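PDB 5J5U: RagB/SusD domain protein from Flavobacterium johnsoniae, which binds chitin and, as a SusD homologue of a chitin utilization locus, probably captures chitin chains at the outer membrane for uptake. Local coordinates for residues A71-V76 / D117-V122; D141-I146 / G477-D482; D171-G176 / C224-L229; R243-S248 / R328-L333. All blocks are in the same frame, centred on the assembly; numbering follows the deposited sequence.

Contact 1: A71-V76 / D117-V122; sequences ALWRNV and DIYGDV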
loop_
_atom_site.group_PDB
_atom_site.type_symbol
_atom_site.label_atom_id
_atom_site.label_comp_id
_atom_site.label_asym_id
_atom_site.label_seq_id
_atom_site.Cartn_x
_atom_site.Cartn_y
_atom_site.Cartn_z
ATOM N N ALA A 71 -1.113 -16.041 -1.961
ATOM C CA ALA A 71 -0.108 -15.632 -2.952
ATOM C C ALA A 71 1.045 -14.752 -2.391
ATOM O O ALA A 71 2.228 -14.996 -2.682
ATOM C CB ALA A 71 -0.798 -14.911 -4.096
ATOM N N LEU A 72 0.703 -13.719 -1.614
ATOM C CA LEU A 72 1.730 -12.904 -0.948
ATOM C C LEU A 72 2.638 -13.789 -0.063
ATOM O O LEU A 72 3.858 -13.737 -0.179
ATOM C CB LEU A 72 1.089 -11.797 -0.104
ATOM C CG LEU A 72 2.006 -10.757 0.547
ATOM C CD1 LEU A 72 2.667 -9.921 -0.524
ATOM C CD2 LEU A 72 1.240 -9.872 1.517
ATOM N N TRP A 73 2.034 -14.608 0.804
ATOM C CA TRP A 73 2.797 -15.519 1.654
ATOM C C TRP A 73 3.811 -16.358 0.860
ATOM O O TRP A 73 5.027 -16.315 1.097
ATOM C CB TRP A 73 1.839 -16.435 2.389
ATOM C CG TRP A 73 2.475 -17.486 3.246
ATOM C CD1 TRP A 73 3.038 -18.658 2.834
ATOM C CD2 TRP A 73 2.558 -17.480 4.676
ATOM N NE1 TRP A 73 3.492 -19.369 3.921
ATOM C CE2 TRP A 73 3.193 -18.677 5.063
ATOM C CE3 TRP A 73 2.154 -16.577 5.667
ATOM C CZ2 TRP A 73 3.437 -18.992 6.389
ATOM C CZ3 TRP A 73 2.400 -16.886 6.983
ATOM C CH2 TRP A 73 3.040 -18.091 7.331
ATOM N N ARG A 74 3.278 -17.101 -0.096
ATOM C CA ARG A 74 4.064 -18.034 -0.876
ATOM C C ARG A 74 5.213 -17.354 -1.608
ATOM O O ARG A 74 6.341 -17.856 -1.584
ATOM C CB ARG A 74 3.174 -18.753 -1.872
ATOM C CG ARG A 74 3.941 -19.412 -2.987
ATOM C CD ARG A 74 2.986 -19.960 -4.027
ATOM N NE ARG A 74 3.654 -20.934 -4.892
ATOM C CZ ARG A 74 4.264 -20.632 -6.036
ATOM N NH1 ARG A 74 4.283 -19.374 -6.479
ATOM N NH2 ARG A 74 4.848 -21.594 -6.742
ATOM N N ASN A 75 4.958 -16.193 -2.217
ATOM C CA ASN A 75 6.000 -15.595 -3.031
ATOM C C ASN A 75 7.005 -14.792 -2.225
ATOM O O ASN A 75 8.200 -14.747 -2.565
ATOM C CB ASN A 75 5.404 -14.744 -4.146
ATOM C CG ASN A 75 5.044 -15.584 -5.372
ATOM O OD1 ASN A 75 4.715 -16.763 -5.256
ATOM N ND2 ASN A 75 5.192 -15.006 -6.547
ATOM N N VAL A 76 6.559 -14.181 -1.142
ATOM C CA VAL A 76 7.519 -13.524 -0.271
ATOM C C VAL A 76 8.484 -14.564 0.337
ATOM O O VAL A 76 9.691 -14.371 0.304
ATOM C CB VAL A 76 6.824 -12.706 0.856
ATOM C CG1 VAL A 76 7.786 -12.443 1.994
ATOM C CG2 VAL A 76 6.287 -11.402 0.299
ATOM N N ASP A 117 1.405 -7.402 8.021
ATOM C CA ASP A 117 0.217 -6.556 7.980
ATOM C C ASP A 117 -0.959 -7.321 7.352
ATOM O O ASP A 117 -2.132 -7.074 7.689
ATOM C CB ASP A 117 0.496 -5.279 7.225
ATOM C CG ASP A 117 1.181 -4.236 8.088
ATOM O OD1 ASP A 117 1.356 -4.497 9.301
ATOM O OD2 ASP A 117 1.528 -3.154 7.542
ATOM N N ILE A 118 -0.648 -8.266 6.463
ATOM C CA ILE A 118 -1.712 -9.037 5.839
ATOM C C ILE A 118 -2.050 -10.304 6.686
ATOM O O ILE A 118 -3.231 -10.667 6.808
ATOM C CB ILE A 118 -1.355 -9.391 4.394
ATOM C CG1 ILE A 118 -1.583 -8.178 3.487
ATOM C CG2 ILE A 118 -2.221 -10.535 3.870
ATOM C CD1 ILE A 118 -3.068 -7.857 3.287
ATOM N N TYR A 119 -1.057 -10.965 7.296
ATOM C CA TYR A 119 -1.382 -12.263 7.926
ATOM C C TYR A 119 -1.317 -12.251 9.442
ATOM O O TYR A 119 -1.769 -13.194 10.093
ATOM C CB TYR A 119 -0.468 -13.366 7.396
ATOM C CG TYR A 119 -0.563 -13.578 5.903
ATOM C CD1 TYR A 119 -1.575 -14.350 5.356
ATOM C CD2 TYR A 119 0.377 -13.005 5.032
ATOM C CE1 TYR A 119 -1.662 -14.561 3.978
ATOM C CE2 TYR A 119 0.288 -13.199 3.645
ATOM C CZ TYR A 119 -0.740 -13.996 3.136
ATOM O OH TYR A 119 -0.854 -14.207 1.770
ATOM N N GLY A 120 -0.719 -11.206 10.009
ATOM C CA GLY A 120 -0.568 -11.109 11.449
ATOM C C GLY A 120 0.746 -11.669 11.953
ATOM O O GLY A 120 1.819 -11.246 11.494
ATOM N N ASP A 121 0.675 -12.594 12.915
ATOM C CA ASP A 121 1.873 -13.271 13.397
ATOM C C ASP A 121 2.416 -14.145 12.273
ATOM O O ASP A 121 1.681 -14.915 11.679
ATOM C CB ASP A 121 1.602 -14.137 14.636
ATOM C CG ASP A 121 1.188 -13.328 15.869
ATOM O OD1 ASP A 121 1.232 -12.079 15.867
ATOM O OD2 ASP A 121 0.813 -13.968 16.871
ATOM N N VAL A 122 3.695 -14.005 11.954
ATOM C CA VAL A 122 4.289 -14.752 10.840
ATOM C C VAL A 122 5.726 -15.146 11.163
ATOM O O VAL A 122 6.390 -14.481 11.956
ATOM C CB VAL A 122 4.302 -13.926 9.510
ATOM C CG1 VAL A 122 2.900 -13.570 9.045
ATOM C CG2 VAL A 122 5.156 -12.699 9.663
#
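The helix-rich scaffold of this SusD-like protein joins helix 66-90 to the C-terminal end of helix 98-119 through a T-shaped aromatic pair in which the indole of Trp73 turns its edge to the face of Tyr119. The six-membered ring of Trp73 and the phenol ring have centroids 5.5 Å apart and planes at 82°. The indole's CE3 edge supplies the approach, with Trp73 CE3 4.0 Å from Tyr119 CD2. On the opposite face of the phenol ring sits CG2 of its own neighbour Ile118, over the centre, which confines the ring between an aliphatic branch and an indole edge. CG of Trp73 lies anti to the backbone N (chi1 177°), a setting that carries the indole off the helix toward the other segment.

Tyrosine suits this place because its hydroxyl has work to do at a helix kink. Where the N of Leu72 and Trp73 lack bonds to the preceding turn, Trp73 N donates to Tyr119 OH (3.1 Å, 156°), and the same hydroxyl is hydrogen-bonded to Ala69 O, one turn earlier. Tyr140 and Pro451 also touch the indole. Just past the helix Gly120 takes positive phi, where a beta carbon would strike the carbonyl O of Tyr119, and the chain turns so that Val122 CG1 meets Trp73 CZ3 at 3.9 Å. Alongside Tyr119, Leu72 CD2 packs on Ile118 CG1 at 3.8 Å.

Contact 2: D141-I146 / G477-D482; sequences DKQQDI and GKVWWD
The first turn of helix 143-160, with Lys142 at its N-cap, faces a type I beta turn from Val479 to Asp482 near the C terminus; the backbones come closest at Gln143 and Trp480, CA to CA 6.2 Å. From the helix, Gln143 reaches across with its chain extended (chi1 -176°, chi2 178°), long enough to bring its amide to the turn. There OE1 accepts from Trp481 N at 3.0 Å, nearly along the C=O axis. The same oxygen lies at the edge of the Trp480 ring, in its plane. The Gln143 amide and the Trp481 indole are almost parallel, 5° apart, but their N-H groups turn to separate acceptors on helix 98-119: Gln143 NE2 is hydrogen-bonded to Thr116 OG1, and Trp481 NE1 to Asp117 OD1. Val479 CG2 covers one face of the Trp481 indole over its centre.

Gln144 lays its aliphatic chain on Trp480: CB stands 3.6 Å from the centroid of the six-membered ring, a CH-pi contact over the face.

With its two ends engaged on different partners, the Gln143 amide has its flip state defined: oxygen to the turn, nitrogen to helix 98-119, so one uncharged side chain fastens the C-terminal tail to two helices.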
loop_
_atom_site.group_PDB
_atom_site.type_symbol
_atom_site.label_atom_id
_atom_site.label_comp_id
_atom_site.label_asym_id
_atom_site.label_seq_id
_atom_site.Cartn_x
_atom_site.Cartn_y
_atom_site.Cartn_z
ATOM N N ASP A 141 6.472 -15.228 14.845
ATOM C CA ASP A 141 6.706 -14.151 15.824
ATOM C C ASP A 141 5.408 -13.415 16.107
ATOM O O ASP A 141 4.622 -13.173 15.186
ATOM C CB ASP A 141 7.742 -13.124 15.354
ATOM C CG ASP A 141 9.080 -13.738 14.996
ATOM O OD1 ASP A 141 9.389 -14.861 15.428
ATOM O OD2 ASP A 141 9.847 -13.071 14.273
ATOM N N LYS A 142 5.185 -13.041 17.363
ATOM C CA LYS A 142 4.091 -12.143 17.668
ATOM C C LYS A 142 4.293 -10.816 16.927
ATOM O O LYS A 142 5.399 -10.246 16.929
ATOM C CB LYS A 142 3.985 -11.911 19.172
ATOM C CG LYS A 142 3.559 -13.126 19.957
ATOM C CD LYS A 142 3.761 -12.914 21.448
ATOM C CE LYS A 142 2.946 -11.728 21.978
ATOM N NZ LYS A 142 2.621 -11.855 23.438
ATOM N N GLN A 143 3.216 -10.321 16.312
ATOM C CA GLN A 143 3.297 -9.100 15.505
ATOM C C GLN A 143 3.885 -7.931 16.297
ATOM O O GLN A 143 4.692 -7.169 15.766
ATOM C CB GLN A 143 1.919 -8.715 14.940
ATOM C CG GLN A 143 1.965 -7.490 14.007
ATOM C CD GLN A 143 0.608 -7.123 13.404
ATOM O OE1 GLN A 143 -0.321 -6.720 14.119
ATOM N NE2 GLN A 143 0.499 -7.240 12.079
ATOM N N GLN A 144 3.545 -7.831 17.575
ATOM C CA GLN A 144 4.109 -6.771 18.418
ATOM C C GLN A 144 5.654 -6.807 18.420
ATOM O O GLN A 144 6.320 -5.768 18.282
ATOM C CB GLN A 144 3.574 -6.873 19.849
ATOM C CG GLN A 144 4.234 -5.905 20.831
ATOM C CD GLN A 144 3.565 -5.895 22.192
ATOM O OE1 GLN A 144 3.118 -6.929 22.678
ATOM N NE2 GLN A 144 3.512 -4.730 22.819
ATOM N N ASP A 145 6.213 -8.001 18.568
ATOM C CA ASP A 145 7.666 -8.160 18.554
ATOM C C ASP A 145 8.225 -7.873 17.157
ATOM O O ASP A 145 9.314 -7.317 17.026
ATOM C CB ASP A 145 8.077 -9.572 19.036
ATOM C CG ASP A 145 7.606 -9.860 20.460
ATOM O OD1 ASP A 145 7.585 -8.914 21.258
ATOM O OD2 ASP A 145 7.262 -11.009 20.792
ATOM N N ILE A 146 7.488 -8.254 16.118
ATOM C CA ILE A 146 7.942 -8.017 14.752
ATOM C C ILE A 146 8.089 -6.522 14.574
ATOM O O ILE A 146 9.077 -6.041 14.034
ATOM C CB ILE A 146 6.969 -8.583 13.673
ATOM C CG1 ILE A 146 6.858 -10.116 13.753
ATOM C CG2 ILE A 146 7.419 -8.187 12.279
ATOM C CD1 ILE A 146 5.996 -10.745 12.648
ATOM N N GLY A 477 -10.427 -13.045 11.137
ATOM C CA GLY A 477 -9.524 -12.738 12.243
ATOM C C GLY A 477 -8.907 -11.336 12.160
ATOM O O GLY A 477 -8.980 -10.688 11.104
ATOM N N LYS A 478 -8.291 -10.887 13.258
ATOM C CA LYS A 478 -7.646 -9.571 13.356
ATOM C C LYS A 478 -6.155 -9.696 13.604
ATOM O O LYS A 478 -5.718 -10.584 14.343
ATOM C CB LYS A 478 -8.211 -8.729 14.505
ATOM C CG LYS A 478 -9.681 -8.407 14.454
ATOM C CD LYS A 478 -9.927 -7.066 13.844
ATOM C CE LYS A 478 -11.410 -6.686 13.916
ATOM N NZ LYS A 478 -11.887 -6.443 15.311
ATOM N N VAL A 479 -5.383 -8.773 13.033
ATOM C CA VAL A 479 -3.963 -8.685 13.328
ATOM C C VAL A 479 -3.871 -7.838 14.591
ATOM O O VAL A 479 -4.807 -7.132 14.940
ATOM C CB VAL A 479 -3.124 -8.065 12.141
ATOM C CG1 VAL A 479 -3.327 -8.857 10.872
ATOM C CG2 VAL A 479 -3.512 -6.611 11.892
ATOM N N TRP A 480 -2.746 -7.932 15.276
ATOM C CA TRP A 480 -2.542 -7.332 16.602
ATOM C C TRP A 480 -2.799 -5.827 16.670
ATOM O O TRP A 480 -3.375 -5.344 17.644
ATOM C CB TRP A 480 -1.104 -7.660 17.078
ATOM C CG TRP A 480 -0.586 -6.807 18.193
ATOM C CD1 TRP A 480 -0.886 -6.916 19.520
ATOM C CD2 TRP A 480 0.319 -5.700 18.073
ATOM N NE1 TRP A 480 -0.225 -5.950 20.233
ATOM C CE2 TRP A 480 0.521 -5.185 19.370
ATOM C CE3 TRP A 480 0.984 -5.103 16.999
ATOM C CZ2 TRP A 480 1.358 -4.089 19.623
ATOM C CZ3 TRP A 480 1.816 -4.009 17.247
ATOM C CH2 TRP A 480 1.999 -3.517 18.549
ATOM N N TRP A 481 -2.363 -5.067 15.657
ATOM C CA TRP A 481 -2.504 -3.602 15.749
ATOM C C TRP A 481 -3.910 -3.100 15.425
ATOM O O TRP A 481 -4.223 -1.931 15.611
ATOM C CB TRP A 481 -1.483 -2.869 14.869
ATOM C CG TRP A 481 -1.315 -3.265 13.415
ATOM C CD1 TRP A 481 -0.193 -3.796 12.856
ATOM C CD2 TRP A 481 -2.258 -3.118 12.341
ATOM N NE1 TRP A 481 -0.375 -3.999 11.520
ATOM C CE2 TRP A 481 -1.633 -3.587 11.176
ATOM C CE3 TRP A 481 -3.550 -2.608 12.250
ATOM C CZ2 TRP A 481 -2.270 -3.593 9.934
ATOM C CZ3 TRP A 481 -4.184 -2.609 11.022
ATOM C CH2 TRP A 481 -3.542 -3.097 9.878
ATOM N N ASP A 482 -4.746 -3.996 14.937
ATOM C CA ASP A 482 -6.130 -3.682 14.593
ATOM C C ASP A 482 -7.049 -3.970 15.796
ATOM O O ASP A 482 -7.512 -5.096 15.997
ATOM C CB ASP A 482 -6.504 -4.477 13.331
ATOM C CG ASP A 482 -7.969 -4.337 12.925
ATOM O OD1 ASP A 482 -8.732 -3.569 13.553
ATOM O OD2 ASP A 482 -8.343 -4.994 11.919
#

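Contact 3: D171-G176 / C224-L229; sequences DLFYNG and CLMHHL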
loop_
_atom_site.group_PDB
_atom_site.type_symbol
_atom_site.label_atom_id
_atom_site.label_comp_id
_atom_site.label_asym_id
_atom_site.label_seq_id
_atom_site.Cartn_x
_atom_site.Cartn_y
_atom_site.Cartn_z
ATOM N N ASP A 171 21.143 -0.984 -6.512
ATOM C CA ASP A 171 19.999 -0.248 -6.020
ATOM C C ASP A 171 19.275 0.475 -7.157
ATOM O O ASP A 171 19.789 1.448 -7.720
ATOM C CB ASP A 171 20.453 0.737 -4.943
ATOM C CG ASP A 171 19.368 1.668 -4.518
ATOM O OD1 ASP A 171 18.182 1.257 -4.532
ATOM O OD2 ASP A 171 19.706 2.810 -4.139
ATOM N N LEU A 172 18.086 -0.019 -7.502
ATOM C CA LEU A 172 17.280 0.582 -8.565
ATOM C C LEU A 172 16.384 1.721 -8.056
ATOM O O LEU A 172 15.917 2.547 -8.830
ATOM C CB LEU A 172 16.422 -0.487 -9.241
ATOM C CG LEU A 172 17.231 -1.568 -9.952
ATOM C CD1 LEU A 172 16.317 -2.673 -10.471
ATOM C CD2 LEU A 172 18.084 -1.000 -11.056
ATOM N N PHE A 173 16.147 1.749 -6.755
ATOM C CA PHE A 173 15.301 2.768 -6.157
ATOM C C PHE A 173 15.995 4.111 -6.236
ATOM O O PHE A 173 15.395 5.135 -6.555
ATOM C CB PHE A 173 15.006 2.461 -4.679
ATOM C CG PHE A 173 14.092 1.287 -4.440
ATOM C CD1 PHE A 173 13.281 0.784 -5.446
ATOM C CD2 PHE A 173 14.049 0.693 -3.184
ATOM C CE1 PHE A 173 12.450 -0.301 -5.215
ATOM C CE2 PHE A 173 13.213 -0.387 -2.930
ATOM C CZ PHE A 173 12.411 -0.892 -3.949
ATOM N N TYR A 174 17.277 4.092 -5.904
ATOM C CA TYR A 174 17.999 5.319 -5.628
ATOM C C TYR A 174 19.429 5.353 -6.126
ATOM O O TYR A 174 20.142 6.314 -5.851
ATOM C CB TYR A 174 18.014 5.572 -4.115
ATOM C CG TYR A 174 16.669 5.839 -3.481
ATOM C CD1 TYR A 174 16.267 5.143 -2.345
ATOM C CD2 TYR A 174 15.816 6.795 -3.995
ATOM C CE1 TYR A 174 15.045 5.391 -1.745
ATOM C CE2 TYR A 174 14.585 7.058 -3.398
ATOM C CZ TYR A 174 14.202 6.345 -2.270
ATOM O OH TYR A 174 12.978 6.607 -1.659
ATOM N N ASN A 175 19.858 4.311 -6.832
ATOM C CA ASN A 175 21.234 4.233 -7.332
ATOM C C ASN A 175 22.265 4.472 -6.238
ATOM O O ASN A 175 23.255 5.168 -6.472
ATOM C CB ASN A 175 21.480 5.250 -8.456
ATOM C CG ASN A 175 20.666 4.975 -9.686
ATOM O OD1 ASN A 175 20.674 3.867 -10.230
ATOM N ND2 ASN A 175 19.944 5.989 -10.139
ATOM N N GLY A 176 22.005 3.933 -5.047
ATOM C CA GLY A 176 22.966 3.921 -3.953
ATOM C C GLY A 176 23.144 5.213 -3.167
ATOM O O GLY A 176 23.984 5.282 -2.269
ATOM N N CYS A 224 10.020 6.521 -3.192
ATOM C CA CYS A 224 10.556 5.210 -3.512
ATOM C C CYS A 224 9.816 4.583 -4.701
ATOM O O CYS A 224 8.656 4.184 -4.589
ATOM C CB CYS A 224 10.480 4.302 -2.291
ATOM S SG CYS A 224 11.360 2.803 -2.515
ATOM N N LEU A 225 10.508 4.520 -5.835
ATOM C CA LEU A 225 9.961 4.084 -7.125
ATOM C C LEU A 225 10.750 2.968 -7.732
ATOM O O LEU A 225 11.968 2.927 -7.598
ATOM C CB LEU A 225 9.975 5.226 -8.152
ATOM C CG LEU A 225 8.911 6.300 -8.254
ATOM C CD1 LEU A 225 7.523 5.710 -8.106
ATOM C CD2 LEU A 225 9.210 7.383 -7.242
ATOM N N MET A 226 10.063 2.082 -8.432
ATOM C CA MET A 226 10.714 1.226 -9.403
ATOM C C MET A 226 10.285 1.671 -10.799
ATOM O O MET A 226 9.086 1.703 -11.103
ATOM C CB MET A 226 10.358 -0.236 -9.213
ATOM C CG MET A 226 10.934 -1.087 -10.318
ATOM S SD MET A 226 12.744 -0.986 -10.277
ATOM C CE MET A 226 13.068 -2.192 -8.971
ATOM N N HIS A 227 11.255 2.058 -11.620
ATOM C CA HIS A 227 11.015 2.322 -13.029
ATOM C C HIS A 227 11.175 1.007 -13.772
ATOM O O HIS A 227 12.178 0.314 -13.602
ATOM C CB HIS A 227 11.963 3.390 -13.567
ATOM C CG HIS A 227 11.811 4.705 -12.878
ATOM N ND1 HIS A 227 10.883 5.642 -13.269
ATOM C CD2 HIS A 227 12.460 5.232 -11.815
ATOM C CE1 HIS A 227 10.975 6.700 -12.483
ATOM N NE2 HIS A 227 11.926 6.476 -11.594
ATOM N N HIS A 228 10.146 0.651 -14.533
ATOM C CA HIS A 228 10.044 -0.635 -15.242
ATOM C C HIS A 228 10.368 -0.556 -16.737
ATOM O O HIS A 228 9.747 0.203 -17.472
ATOM C CB HIS A 228 8.642 -1.239 -15.032
ATOM C CG HIS A 228 8.457 -1.851 -13.676
ATOM N ND1 HIS A 228 8.965 -3.090 -13.346
ATOM C CD2 HIS A 228 7.850 -1.384 -12.558
ATOM C CE1 HIS A 228 8.669 -3.364 -12.089
ATOM N NE2 HIS A 228 7.988 -2.349 -11.590
ATOM N N LEU A 229 11.331 -1.342 -17.198
ATOM C CA LEU A 229 11.771 -1.212 -18.582
ATOM C C LEU A 229 11.724 -2.517 -19.374
ATOM O O LEU A 229 11.898 -2.520 -20.598
ATOM C CB LEU A 229 13.183 -0.686 -18.590
ATOM C CG LEU A 229 13.378 0.566 -17.746
ATOM C CD1 LEU A 229 14.854 0.737 -17.519
ATOM C CD2 LEU A 229 12.797 1.799 -18.420
#
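Cys224 SG sits over the face of the Phe173 ring, 3.6 Å from its centroid and 17° off the normal, in a sulfur-aromatic contact. With SG anti to the backbone N (chi1 -170°), the small thiol extends from the strand onto the ring. The neighbouring carbonyl is close too, Leu225 O lying 3.3 Å from Phe173 CD1. Beside the ring Met226, folded back at its last two torsions, curls its methyl so that CE meets Leu172 CD1 at 3.6 Å; its flexible thioether suits such a turn. Tyr174 rests its hydroxyl end on Cys224, with OH 3.5 Å from Cys224 CB, and that hydroxyl is hydrogen-bonded to Asp222 O. An alanine in place of Phe173 would probably leave the Cys224 sulfur without its aromatic face and open a gap beside Met226.

One shell out, the carboxylate of Asp171 shapes the loop. Its OD2 takes a bond from Gly176 N at 2.7 Å, while OD1 accepts weakly from Phe173 N and Tyr174 N; both oxygens have further partners, OD1 in Gln24 NE2 and OD2 in Trp181 NE1. The loop so shaped lies against strand 224-226, which pairs antiparallel with strand 332-335: a two-stranded sheet set among the helices of a SusD-like fold.

Contact 4: R243-S248 / R328-L333; sequences RGNGLS and RTTPFL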
loop_
_atom_site.group_PDB
_atom_site.type_symbol
_atom_site.label_atom_id
_atom_site.label_comp_id
_atom_site.label_asym_id
_atom_site.label_seq_id
_atom_site.Cartn_x
_atom_site.Cartn_y
_atom_site.Cartn_z
ATOM N N ARG A 243 10.405 -7.928 -14.722
ATOM C CA ARG A 243 10.887 -6.696 -15.333
ATOM C C ARG A 243 9.745 -5.740 -15.720
ATOM O O ARG A 243 9.953 -4.528 -15.841
ATOM C CB ARG A 243 11.776 -7.027 -16.535
ATOM C CG ARG A 243 12.990 -7.929 -16.208
ATOM C CD ARG A 243 14.259 -7.085 -16.149
ATOM N NE ARG A 243 15.359 -7.725 -15.428
ATOM C CZ ARG A 243 16.470 -7.094 -15.040
ATOM N NH1 ARG A 243 16.630 -5.794 -15.285
ATOM N NH2 ARG A 243 17.421 -7.759 -14.389
ATOM N N GLY A 244 8.549 -6.282 -15.935
ATOM C CA GLY A 244 7.364 -5.447 -16.089
ATOM C C GLY A 244 6.609 -5.189 -14.785
ATOM O O GLY A 244 6.650 -6.015 -13.858
ATOM N N ASN A 245 5.899 -4.061 -14.720
ATOM C CA ASN A 245 5.047 -3.748 -13.575
ATOM C C ASN A 245 4.059 -4.899 -13.354
ATOM O O ASN A 245 3.277 -5.235 -14.239
ATOM C CB ASN A 245 4.332 -2.389 -13.807
ATOM C CG ASN A 245 3.417 -1.959 -12.641
ATOM O OD1 ASN A 245 2.515 -2.703 -12.248
ATOM N ND2 ASN A 245 3.619 -0.736 -12.125
ATOM N N GLY A 246 4.131 -5.544 -12.192
ATOM C CA GLY A 246 3.221 -6.642 -11.867
ATOM C C GLY A 246 1.752 -6.239 -11.763
ATOM O O GLY A 246 0.833 -6.987 -12.129
ATOM N N LEU A 247 1.528 -5.037 -11.250
ATOM C CA LEU A 247 0.165 -4.532 -11.099
ATOM C C LEU A 247 -0.480 -4.364 -12.478
ATOM O O LEU A 247 -1.649 -4.740 -12.677
ATOM C CB LEU A 247 0.147 -3.210 -10.331
ATOM C CG LEU A 247 -1.233 -2.571 -10.258
ATOM C CD1 LEU A 247 -2.217 -3.490 -9.558
ATOM C CD2 LEU A 247 -1.181 -1.194 -9.568
ATOM N N SER A 248 0.287 -3.837 -13.433
ATOM C CA SER A 248 -0.228 -3.713 -14.793
ATOM C C SER A 248 -0.495 -5.094 -15.356
ATOM O O SER A 248 -1.497 -5.316 -16.009
ATOM C CB SER A 248 0.745 -2.963 -15.703
ATOM O OG SER A 248 1.031 -1.679 -15.185
ATOM N N ARG A 328 3.107 -2.120 -18.969
ATOM C CA ARG A 328 4.225 -2.882 -18.451
ATOM C C ARG A 328 5.358 -1.941 -18.032
ATOM O O ARG A 328 6.090 -2.239 -17.093
ATOM C CB ARG A 328 4.674 -3.899 -19.506
ATOM C CG ARG A 328 6.153 -4.181 -19.551
ATOM C CD ARG A 328 6.522 -5.236 -20.613
ATOM N NE ARG A 328 7.934 -5.615 -20.498
ATOM C CZ ARG A 328 8.933 -5.031 -21.163
ATOM N NH1 ARG A 328 8.683 -4.062 -22.040
ATOM N NH2 ARG A 328 10.187 -5.434 -20.975
ATOM N N THR A 329 5.425 -0.765 -18.653
ATOM C CA THR A 329 6.428 0.258 -18.314
ATOM C C THR A 329 5.944 1.282 -17.271
ATOM O O THR A 329 6.625 2.272 -17.002
ATOM C CB THR A 329 6.852 1.059 -19.546
ATOM O OG1 THR A 329 5.739 1.855 -19.960
ATOM C CG2 THR A 329 7.255 0.138 -20.685
ATOM N N THR A 330 4.760 1.075 -16.712
ATOM C CA THR A 330 4.259 1.986 -15.698
ATOM C C THR A 330 5.131 1.879 -14.428
ATOM O O THR A 330 5.487 0.790 -13.996
ATOM C CB THR A 330 2.784 1.700 -15.357
ATOM O OG1 THR A 330 1.998 1.722 -16.556
ATOM C CG2 THR A 330 2.250 2.729 -14.374
ATOM N N PRO A 331 5.556 3.015 -13.878
ATOM C CA PRO A 331 6.365 2.905 -12.662
ATOM C C PRO A 331 5.533 2.471 -11.456
ATOM O O PRO A 331 4.326 2.712 -11.428
ATOM C CB PRO A 331 6.903 4.320 -12.475
ATOM C CG PRO A 331 5.919 5.195 -13.215
ATOM C CD PRO A 331 5.470 4.395 -14.383
ATOM N N PHE A 332 6.171 1.865 -10.464
ATOM C CA PHE A 332 5.464 1.467 -9.251
ATOM C C PHE A 332 5.993 2.225 -8.034
ATOM O O PHE A 332 7.178 2.163 -7.727
ATOM C CB PHE A 332 5.586 -0.035 -9.018
ATOM C CG PHE A 332 4.686 -0.552 -7.945
ATOM C CD1 PHE A 332 5.084 -0.528 -6.610
ATOM C CD2 PHE A 332 3.437 -1.080 -8.263
ATOM C CE1 PHE A 332 4.242 -1.009 -5.602
ATOM C CE2 PHE A 332 2.594 -1.577 -7.253
ATOM C CZ PHE A 332 2.997 -1.543 -5.926
ATOM N N LEU A 333 5.087 2.926 -7.353
ATOM C CA LEU A 333 5.376 3.723 -6.165
ATOM C C LEU A 333 5.208 2.932 -4.852
ATOM O O LEU A 333 4.101 2.509 -4.524
ATOM C CB LEU A 333 4.457 4.958 -6.145
ATOM C CG LEU A 333 4.572 5.934 -4.968
ATOM C CD1 LEU A 333 5.953 6.535 -4.906
ATOM C CD2 LEU A 333 3.515 7.032 -5.041
#
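Arg328 O is met by two successive residues of the opposite segment: Asn245 N donates to it at 3.0 Å, almost straight at 175° and on a lone pair of the oxygen, while Gly244 CA makes a CA-H...O contact with it at 3.6 Å. Gly244 suits its place by lacking a side chain, since a beta carbon there would press on Arg328 CG.

The amide of Asn245 works at both ends. Asn245 ND2 donates to Thr330 O at 3.1 Å, with that oxygen close to the amide plane but the donor well above the plane of the Thr330 carbonyl. Asn245 OD1 accepts from Ser248 N at 2.8 Å, the N-cap bond of helix 246-253, with the donor 38° above the carbonyl plane. CG anti to the backbone N (chi1 -179°) lets the amide lie between helix start and loop. A leucine in place of this asparagine would probably leave Thr330 O without its donor and the helix start without its side-chain cap.

Phe332 receives Asn245 ND2 at its ring edge, in plane, and Leu247 CB lies 4.3 Å from Phe332 CE2 near the same plane. Ser248 OG is hydrogen-bonded to Leu327 O, and Thr330 OG1 to Leu327 N and Tyr324 O, in the chain leading into 328-333. The arrangement is that of an asparagine N-cap whose amide also ties the helix start to the loop entering strand 332-335.

From the N terminus, contact 1 closes first, a loop of 40 mostly helical residues that brings helix 98-119 back onto helix 66-90. Contact 2 opens soon after and spans most of the remaining chain, joining the start of helix 143-160 to the C-terminal tail; it touches contact 1 through Asp121 and Gln143. Contacts 3 and 4 both fall within that span, in series, without crossing. Contact 3 joins the loop before helix 178-195 to strand 224-226, contact 4 the start of helix 246-253 to the approach to strand 332-335. They meet at the small sheet, where Met226 N pairs with Phe332 O, and again beyond it, where His228 ND1 meets Arg243 O. Contacts 2 and 4 lie on opposite sides of the chain's centre.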